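Local structure of hydroquinone dioxygenase large subunit (Pseudomonas sp., 4ZXA) at residues G81-D86 and L252-G257; H87-R92 and L100-F105. The protein forms the large subunit of an iron(II)-dependent hydroquinone 1,2-dioxygenase with a cupin fold, an enzyme that probably cleaves the aromatic ring of hydroquinone with molecular oxygen. All coordinates share one frame; numbering follows the deposited sequence. Where two conformers were deposited one is given.

Contact 1: residues G81-D86 and L252-G257; sequences GWVNFD and LPVFHG. With CD (cadmium ion), chain I; H8N (4-hydroxybenzonitrile), chain J.
Asn84 and Phe255 face each other in an antiparallel hydrogen-bonded pair, where strand 82-84 joins strand 255-257 of the cupin core; the short axes run 161° apart. Two such pairs fix the register: Asn84 N bonds to Phe255 O (3.0 Å), and Gly257 N to Trp82 O (2.8 Å). Phe255 holds CG between its own backbone N and carbonyl carbon (chi1 72°), a rotamer that lays the ring over the neighbouring strand. There Asn84 CB sits above the centre of one ring face, 3.6 Å from the centroid, and the amide stacks on the ring with the planes 17° apart. Trp82 offers the edge of its indole, CE3 lying 3.4 Å from Gly257 O. On the opposite face of the sheet, where Val83 and His256 point, Val83 CG1 meets Val254 CG1 at 3.6 Å. The His256 imidazole turns its CD2 edge to Trp82 O (3.1 Å) and is held at two corners, by cadmium at ND1 and by the carbonyl O of Tyr80 at NE2, which should fix its rotation. Asn258, Glu262 and His303 also bind the metal, and the nitrile NAA of 4-hydroxybenzonitrile coordinates it at 2.3 Å, beside His256 ND1.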
ATOM      1  N   GLY E  81       6.520  -6.166  21.271  1.00 22.49           N
ATOM      2  CA  GLY E  81       5.270  -6.643  20.701  1.00 23.35           C
ATOM      3  C   GLY E  81       5.385  -7.034  19.232  1.00 27.83           C
ATOM      4  O   GLY E  81       6.406  -7.594  18.805  1.00 26.50           O
ATOM      5  N   TRP E  82       4.346  -6.729  18.453  1.00 22.63           N
ATOM      6  CA  TRP E  82       4.267  -7.207  17.078  1.00 24.01           C
ATOM      7  C   TRP E  82       4.548  -6.094  16.073  1.00 23.93           C
ATOM      8  O   TRP E  82       3.824  -5.096  16.018  1.00 25.33           O
ATOM      9  CB  TRP E  82       2.886  -7.787  16.779  1.00 20.73           C
ATOM     10  CG  TRP E  82       2.498  -8.995  17.571  1.00 27.18           C
ATOM     11  CD1 TRP E  82       2.360 -10.275  17.106  1.00 28.44           C
ATOM     12  CD2 TRP E  82       2.154  -9.041  18.965  1.00 28.41           C
ATOM     13  NE1 TRP E  82       1.968 -11.113  18.126  1.00 29.05           N
ATOM     14  CE2 TRP E  82       1.834 -10.376  19.277  1.00 32.44           C
ATOM     15  CE3 TRP E  82       2.097  -8.078  19.979  1.00 25.29           C
ATOM     16  CZ2 TRP E  82       1.459 -10.777  20.570  1.00 29.36           C
ATOM     17  CZ3 TRP E  82       1.727  -8.483  21.262  1.00 26.51           C
ATOM     18  CH2 TRP E  82       1.410  -9.816  21.542  1.00 22.58           C
ATOM     19  N   VAL E  83       5.590  -6.277  15.270  1.00 20.38           N
ATOM     20  CA  VAL E  83       5.908  -5.354  14.196  1.00 18.29           C
ATOM     21  C   VAL E  83       5.430  -5.966  12.867  1.00 25.38           C
ATOM     22  O   VAL E  83       5.997  -6.944  12.380  1.00 21.19           O
ATOM     23  CB  VAL E  83       7.409  -5.107  14.154  1.00 20.60           C
ATOM     24  CG1 VAL E  83       7.767  -4.172  13.008  1.00 17.05           C
ATOM     25  CG2 VAL E  83       7.907  -4.566  15.509  1.00 19.02           C
ATOM     26  N   ASN E  84       4.367  -5.407  12.297  1.00 20.41           N
ATOM     27  CA  ASN E  84       3.781  -5.978  11.102  1.00 19.73           C
ATOM     28  C   ASN E  84       4.193  -5.225   9.849  1.00 26.28           C
ATOM     29  O   ASN E  84       4.016  -3.996   9.761  1.00 21.75           O
ATOM     30  CB  ASN E  84       2.266  -6.020  11.208  1.00 20.80           C
ATOM     31  CG  ASN E  84       1.789  -6.875  12.364  1.00 23.90           C
ATOM     32  OD1 ASN E  84       1.480  -6.363  13.441  1.00 26.84           O
ATOM     33  ND2 ASN E  84       1.712  -8.173  12.144  1.00 18.92           N
ATOM     34  N   PHE E  85       4.768  -5.973   8.901  1.00 22.17           N
ATOM     35  CA  PHE E  85       5.224  -5.428   7.633  1.00 20.34           C
ATOM     36  C   PHE E  85       3.985  -5.125   6.839  1.00 20.29           C
ATOM     37  O   PHE E  85       3.929  -4.170   6.084  1.00 18.19           O
ATOM     38  CB  PHE E  85       6.039  -6.467   6.878  1.00 23.27           C
ATOM     39  CG  PHE E  85       7.452  -6.590   7.347  1.00 23.78           C
ATOM     40  CD1 PHE E  85       7.765  -6.486   8.689  1.00 21.07           C
ATOM     41  CD2 PHE E  85       8.470  -6.832   6.433  1.00 23.97           C
ATOM     42  CE1 PHE E  85       9.085  -6.614   9.130  1.00 24.30           C
ATOM     43  CE2 PHE E  85       9.786  -6.955   6.847  1.00 25.21           C
ATOM     44  CZ  PHE E  85      10.100  -6.851   8.210  1.00 26.84           C
ATOM     45  N   ASP E  86       2.997  -5.988   7.010  1.00 25.33           N
ATOM     46  CA  ASP E  86       1.696  -5.840   6.387  1.00 21.67           C
ATOM     47  C   ASP E  86       0.800  -6.873   7.053  1.00 23.51           C
ATOM     48  O   ASP E  86       1.188  -7.476   8.044  1.00 23.99           O
ATOM     49  CB  ASP E  86       1.755  -5.981   4.852  1.00 18.67           C
ATOM     50  CG  ASP E  86       1.960  -7.424   4.378  1.00 27.80           C
ATOM     51  OD1 ASP E  86       1.974  -8.371   5.207  1.00 27.87           O
ATOM     52  OD2 ASP E  86       2.088  -7.616   3.150  1.00 25.68           O
ATOM     53  N   LEU E 252       3.801   5.569   8.976  1.00 18.52           N
ATOM     54  CA  LEU E 252       4.578   4.616   9.777  1.00 21.12           C
ATOM     55  C   LEU E 252       4.780   3.328   8.957  1.00 19.44           C
ATOM     56  O   LEU E 252       3.818   2.690   8.543  1.00 18.36           O
ATOM     57  CB  LEU E 252       3.849   4.300  11.090  1.00 15.86           C
ATOM     58  CG  LEU E 252       4.543   3.317  12.042  1.00 19.76           C
ATOM     59  CD1 LEU E 252       5.873   3.875  12.565  1.00 17.55           C
ATOM     60  CD2 LEU E 252       3.628   2.925  13.204  1.00 17.83           C
ATOM     61  N   PRO E 253       6.037   2.956   8.692  1.00 20.37           N
ATOM     62  CA  PRO E 253       6.316   1.846   7.769  1.00 20.66           C
ATOM     63  C   PRO E 253       5.791   0.455   8.212  1.00 22.85           C
ATOM     64  O   PRO E 253       5.910  -0.503   7.459  1.00 19.96           O
ATOM     65  CB  PRO E 253       7.846   1.858   7.673  1.00 20.36           C
ATOM     66  CG  PRO E 253       8.239   3.275   8.014  1.00 19.53           C
ATOM     67  CD  PRO E 253       7.262   3.679   9.073  1.00 21.09           C
ATOM     68  N   VAL E 254       5.213   0.354   9.403  1.00 18.83           N
ATOM     69  CA  VAL E 254       4.625  -0.885   9.880  1.00 20.14           C
ATOM     70  C   VAL E 254       3.364  -0.526  10.606  1.00 18.90           C
ATOM     71  O   VAL E 254       3.182   0.624  10.971  1.00 22.79           O
ATOM     72  CB  VAL E 254       5.548  -1.615  10.906  1.00 21.92           C
ATOM     73  CG1 VAL E 254       6.816  -2.091  10.236  1.00 20.04           C
ATOM     74  CG2 VAL E 254       5.875  -0.704  12.099  1.00 16.96           C
ATOM     75  N   PHE E 255       2.487  -1.494  10.834  1.00 20.11           N
ATOM     76  CA  PHE E 255       1.516  -1.300  11.908  1.00 22.54           C
ATOM     77  C   PHE E 255       1.930  -2.093  13.146  1.00 25.17           C
ATOM     78  O   PHE E 255       2.371  -3.251  13.071  1.00 20.97           O
ATOM     79  CB  PHE E 255       0.042  -1.487  11.482  1.00 30.06           C
ATOM     80  CG  PHE E 255      -0.373  -2.914  11.201  1.00 29.85           C
ATOM     81  CD1 PHE E 255      -0.394  -3.400   9.887  1.00 23.35           C
ATOM     82  CD2 PHE E 255      -0.811  -3.748  12.238  1.00 29.65           C
ATOM     83  CE1 PHE E 255      -0.820  -4.715   9.611  1.00 29.29           C
ATOM     84  CE2 PHE E 255      -1.230  -5.079  11.982  1.00 31.42           C
ATOM     85  CZ  PHE E 255      -1.238  -5.563  10.667  1.00 27.68           C
ATOM     86  N   HIS E 256       1.839  -1.429  14.287  1.00 25.50           N
ATOM     87  CA  HIS E 256       2.404  -1.966  15.512  1.00 22.83           C
ATOM     88  C   HIS E 256       1.343  -2.542  16.426  1.00 21.23           C
ATOM     89  O   HIS E 256       0.342  -1.883  16.712  1.00 24.30           O
ATOM     90  CB  HIS E 256       3.167  -0.877  16.257  1.00 18.82           C
ATOM     91  CG  HIS E 256       3.901  -1.391  17.452  1.00 24.26           C
ATOM     92  ND1 HIS E 256       4.054  -0.650  18.601  1.00 24.90           N
ATOM     93  CD2 HIS E 256       4.508  -2.569  17.680  1.00 25.22           C
ATOM     94  CE1 HIS E 256       4.734  -1.347  19.487  1.00 22.67           C
ATOM     95  NE2 HIS E 256       5.027  -2.520  18.953  1.00 30.04           N
ATOM     96  N   GLY E 257       1.556  -3.774  16.872  1.00 17.21           N
ATOM     97  CA  GLY E 257       0.723  -4.372  17.906  1.00 21.89           C
ATOM     98  C   GLY E 257       1.413  -4.245  19.256  1.00 24.10           C
ATOM     99  O   GLY E 257       2.507  -4.783  19.448  1.00 21.20           O
TER
HETATM  100 CD    CD I 401       2.902   1.048  19.314  1.00 28.17          CD
HETATM  101  NAA H8N J 402       4.488   2.221  18.059  1.00 25.61           N
HETATM  102  CAC H8N J 402       5.151   3.008  17.561  1.00 26.08           C
HETATM  103  CAI H8N J 402       5.991   4.067  16.928  1.00 22.33           C
HETATM  104  CAF H8N J 402       5.512   5.371  16.921  1.00 26.14           C
HETATM  105  CAD H8N J 402       6.264   6.386  16.338  1.00 25.04           C
HETATM  106  CAH H8N J 402       7.486   6.053  15.775  1.00 21.20           C
HETATM  107  OAB H8N J 402       8.229   7.041  15.186  1.00 24.40           O
HETATM  108  CAE H8N J 402       7.968   4.749  15.779  1.00 23.16           C
HETATM  109  CAG H8N J 402       7.213   3.745  16.366  1.00 22.78           C

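Contact 2: residues H87-R92 and L100-F105; sequences HVIGTR and LYAGTF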
ATOM      1  N   HIS E  87      -0.400  -7.081   6.530  0.63 24.66           N
ATOM      2  CA  HIS E  87      -1.366  -7.919   7.230  0.63 24.70           C
ATOM      3  C   HIS E  87      -1.059  -9.417   7.175  0.63 25.58           C
ATOM      4  O   HIS E  87      -1.832 -10.234   7.675  0.63 25.64           O
ATOM      5  CB  HIS E  87      -2.788  -7.622   6.749  0.63 24.35           C
ATOM      6  CG  HIS E  87      -3.264  -6.253   7.120  0.63 22.50           C
ATOM      7  ND1 HIS E  87      -3.041  -5.148   6.329  0.63 22.54           N
ATOM      8  CD2 HIS E  87      -3.932  -5.811   8.211  0.63 23.28           C
ATOM      9  CE1 HIS E  87      -3.560  -4.082   6.912  0.63 23.93           C
ATOM     10  NE2 HIS E  87      -4.108  -4.457   8.054  0.63 26.87           N
ATOM     11  N   VAL E  88       0.072  -9.772   6.576  1.00 24.99           N
ATOM     12  CA  VAL E  88       0.497 -11.165   6.549  1.00 21.73           C
ATOM     13  C   VAL E  88       1.806 -11.390   7.302  1.00 25.31           C
ATOM     14  O   VAL E  88       1.908 -12.315   8.095  1.00 28.59           O
ATOM     15  CB  VAL E  88       0.636 -11.667   5.099  1.00 24.24           C
ATOM     16  CG1 VAL E  88       1.156 -13.086   5.070  1.00 22.62           C
ATOM     17  CG2 VAL E  88      -0.707 -11.573   4.401  1.00 24.97           C
ATOM     18  N   ILE E  89       2.792 -10.529   7.066  1.00 25.56           N
ATOM     19  CA  ILE E  89       4.155 -10.757   7.529  1.00 23.89           C
ATOM     20  C   ILE E  89       4.557  -9.882   8.707  1.00 23.04           C
ATOM     21  O   ILE E  89       4.314  -8.683   8.707  1.00 28.18           O
ATOM     22  CB  ILE E  89       5.163 -10.508   6.386  1.00 27.05           C
ATOM     23  CG1 ILE E  89       4.915 -11.487   5.236  1.00 28.41           C
ATOM     24  CG2 ILE E  89       6.573 -10.637   6.901  1.00 24.48           C
ATOM     25  CD1 ILE E  89       5.140 -12.952   5.613  1.00 24.70           C
ATOM     26  N   GLY E  90       5.198 -10.480   9.704  1.00 24.29           N
ATOM     27  CA  GLY E  90       5.551  -9.746  10.901  1.00 21.75           C
ATOM     28  C   GLY E  90       6.464 -10.480  11.866  1.00 25.75           C
ATOM     29  O   GLY E  90       6.752 -11.668  11.706  1.00 29.55           O
ATOM     30  N   THR E  91       6.936  -9.755  12.874  1.00 22.01           N
ATOM     31  CA  THR E  91       7.768 -10.333  13.909  1.00 21.96           C
ATOM     32  C   THR E  91       7.229  -9.980  15.282  1.00 24.56           C
ATOM     33  O   THR E  91       6.544  -8.974  15.460  1.00 28.30           O
ATOM     34  CB  THR E  91       9.220  -9.875  13.788  1.00 18.58           C
ATOM     35  OG1 THR E  91       9.265  -8.459  13.666  1.00 18.68           O
ATOM     36  CG2 THR E  91       9.852 -10.470  12.556  1.00 22.80           C
ATOM     37  N   ARG E  92       7.519 -10.827  16.254  1.00 26.15           N
ATOM     38  CA  ARG E  92       7.104 -10.570  17.616  1.00 25.22           C
ATOM     39  C   ARG E  92       8.386 -10.688  18.380  1.00 23.82           C
ATOM     40  O   ARG E  92       9.045 -11.713  18.308  1.00 27.27           O
ATOM     41  CB  ARG E  92       6.107 -11.633  18.081  1.00 27.51           C
ATOM     42  CG  ARG E  92       5.109 -11.156  19.129  1.00 31.90           C
ATOM     43  CD  ARG E  92       5.772 -10.733  20.451  1.00 28.23           C
ATOM     44  NE  ARG E  92       4.771 -10.616  21.516  1.00 30.30           N
ATOM     45  CZ  ARG E  92       5.014 -10.174  22.749  1.00 28.55           C
ATOM     46  NH1 ARG E  92       6.230  -9.775  23.092  1.00 25.62           N
ATOM     47  NH2 ARG E  92       4.033 -10.125  23.637  1.00 24.88           N
ATOM     48  N   LEU E 100       9.300 -15.078  13.647  1.00 28.98           N
ATOM     49  CA  LEU E 100       8.908 -14.604  12.319  1.00 22.60           C
ATOM     50  C   LEU E 100       7.664 -15.367  11.920  1.00 21.34           C
ATOM     51  O   LEU E 100       7.659 -16.597  11.947  1.00 26.59           O
ATOM     52  CB  LEU E 100      10.004 -14.831  11.282  1.00 19.27           C
ATOM     53  CG  LEU E 100       9.651 -14.380   9.867  1.00 21.51           C
ATOM     54  CD1 LEU E 100       9.213 -12.917   9.835  1.00 23.94           C
ATOM     55  CD2 LEU E 100      10.842 -14.569   8.958  1.00 28.00           C
ATOM     56  N   TYR E 101       6.610 -14.641  11.561  1.00 20.99           N
ATOM     57  CA  TYR E 101       5.340 -15.263  11.211  1.00 23.87           C
ATOM     58  C   TYR E 101       4.749 -14.764   9.898  1.00 24.94           C
ATOM     59  O   TYR E 101       5.017 -13.645   9.461  1.00 26.51           O
ATOM     60  CB  TYR E 101       4.318 -15.067  12.326  1.00 28.50           C
ATOM     61  CG  TYR E 101       4.070 -13.612  12.699  1.00 24.68           C
ATOM     62  CD1 TYR E 101       4.733 -13.033  13.775  1.00 22.24           C
ATOM     63  CD2 TYR E 101       3.162 -12.831  11.994  1.00 26.39           C
ATOM     64  CE1 TYR E 101       4.506 -11.728  14.139  1.00 23.36           C
ATOM     65  CE2 TYR E 101       2.927 -11.506  12.349  1.00 24.50           C
ATOM     66  CZ  TYR E 101       3.609 -10.967  13.421  1.00 24.40           C
ATOM     67  OH  TYR E 101       3.404  -9.663  13.788  1.00 27.33           O
ATOM     68  N   ALA E 102       3.931 -15.612   9.282  1.00 29.62           N
ATOM     69  CA  ALA E 102       3.212 -15.276   8.057  1.00 29.51           C
ATOM     70  C   ALA E 102       1.770 -15.688   8.229  1.00 28.71           C
ATOM     71  O   ALA E 102       1.462 -16.876   8.200  1.00 34.22           O
ATOM     72  CB  ALA E 102       3.820 -15.992   6.844  1.00 24.07           C
ATOM     73  N   GLY E 103       0.889 -14.707   8.406  1.00 27.50           N
ATOM     74  CA  GLY E 103      -0.535 -14.958   8.509  1.00 26.06           C
ATOM     75  C   GLY E 103      -0.967 -15.423   9.887  1.00 29.52           C
ATOM     76  O   GLY E 103      -2.146 -15.604  10.164  1.00 33.39           O
ATOM     77  N   THR E 104      -0.011 -15.623  10.772  1.00 31.57           N
ATOM     78  CA  THR E 104      -0.342 -16.208  12.058  1.00 34.74           C
ATOM     79  C   THR E 104      -1.296 -15.319  12.840  1.00 32.66           C
ATOM     80  O   THR E 104      -2.174 -15.801  13.549  1.00 37.65           O
ATOM     81  CB  THR E 104       0.917 -16.486  12.873  1.00 31.60           C
ATOM     82  OG1 THR E 104       1.660 -17.518  12.225  1.00 27.18           O
ATOM     83  CG2 THR E 104       0.552 -16.924  14.296  1.00 34.50           C
ATOM     84  N   PHE E 105      -1.122 -14.017  12.706  1.00 30.84           N
ATOM     85  CA  PHE E 105      -1.974 -13.081  13.421  1.00 33.88           C
ATOM     86  C   PHE E 105      -2.962 -12.432  12.481  1.00 34.77           C
ATOM     87  O   PHE E 105      -3.244 -11.244  12.571  1.00 33.23           O
ATOM     88  CB  PHE E 105      -1.120 -12.073  14.163  1.00 29.01           C
ATOM     89  CG  PHE E 105      -0.210 -12.721  15.147  1.00 31.05           C
ATOM     90  CD1 PHE E 105       1.130 -12.912  14.852  1.00 32.74           C
ATOM     91  CD2 PHE E 105      -0.715 -13.233  16.339  1.00 35.39           C
ATOM     92  CE1 PHE E 105       1.974 -13.558  15.759  1.00 35.73           C
ATOM     93  CE2 PHE E 105       0.121 -13.885  17.255  1.00 37.24           C
ATOM     94  CZ  PHE E 105       1.467 -14.048  16.963  1.00 34.33           C
TER
HETATM   95  O   HOH W   1      -1.640  -9.514  10.997  1.00 32.04           O
HETATM   96  O   HOH W   2      -0.051 -12.343  10.367  1.00 21.99           O
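Tyr101 lies flat across the backbone of Gly90, its antiparallel hydrogen-bonded partner, with Gly90 CA 3.8 Å from the ring centroid in a CH-pi contact. Its CG is placed between the backbone N and carbonyl carbon (chi1 57°), turning the ring over the facing strand. Gly90 O sits over the centre of this face, while Phe105 CD1 approaches the opposite face, 3.3 Å above the plane, sandwiching the ring. That same Gly90 O accepts a nearly straight bond from Tyr101 N (3.0 Å, 173° at the hydrogen). On the other side of the sheet the cross-strand contacts are aliphatic: Ile89 CD1 packs against Ala102 CB at 3.5 Å, and Thr91 CG2 crosses to Leu100 CD1 at 3.7 Å. Thr91 OG1 bonds instead to Asp73 of helix 63-75. Ile89 also touches Ile48 of strand 45-52 and His59 of strand 55-62, and Ala102 touches Phe37 of strand 37-41. Just before strand 89-93 and just after strand 97-102, Gly103 N donates to Val88 O (2.6 Å), and a water donates to that oxygen while accepting from Phe105 N. The ladder, non-hydrogen-bonded pairs Ile89-Ala102 and Thr91-Leu100 flanking Gly90-Tyr101, is that of an antiparallel beta hairpin, strands 89-93 and 97-102.

In the fold
Both contacts are buried and belong to one antiparallel eight-stranded sheet, in which strands 82-84 and 89-93 are neighbours; Val83 N lies 2.9 Å from Thr91 O, a probable hydrogen bond. Their centres are 9 Å apart, but contact 1 is nearer the centre of the chain (about 8 Å against 16 Å). It joins segments 166 residues apart, whereas contact 2 is a local hairpin nested within the loop that contact 1 closes. Both pack aromatic and aliphatic groups beside their strand pairing; contact 1 adds a metal ligand, while contact 2 has ordered water and no metal ligand. Trp82 bridges them through its edge-to-face contact with Phe105 and cation-pi interaction with Arg92.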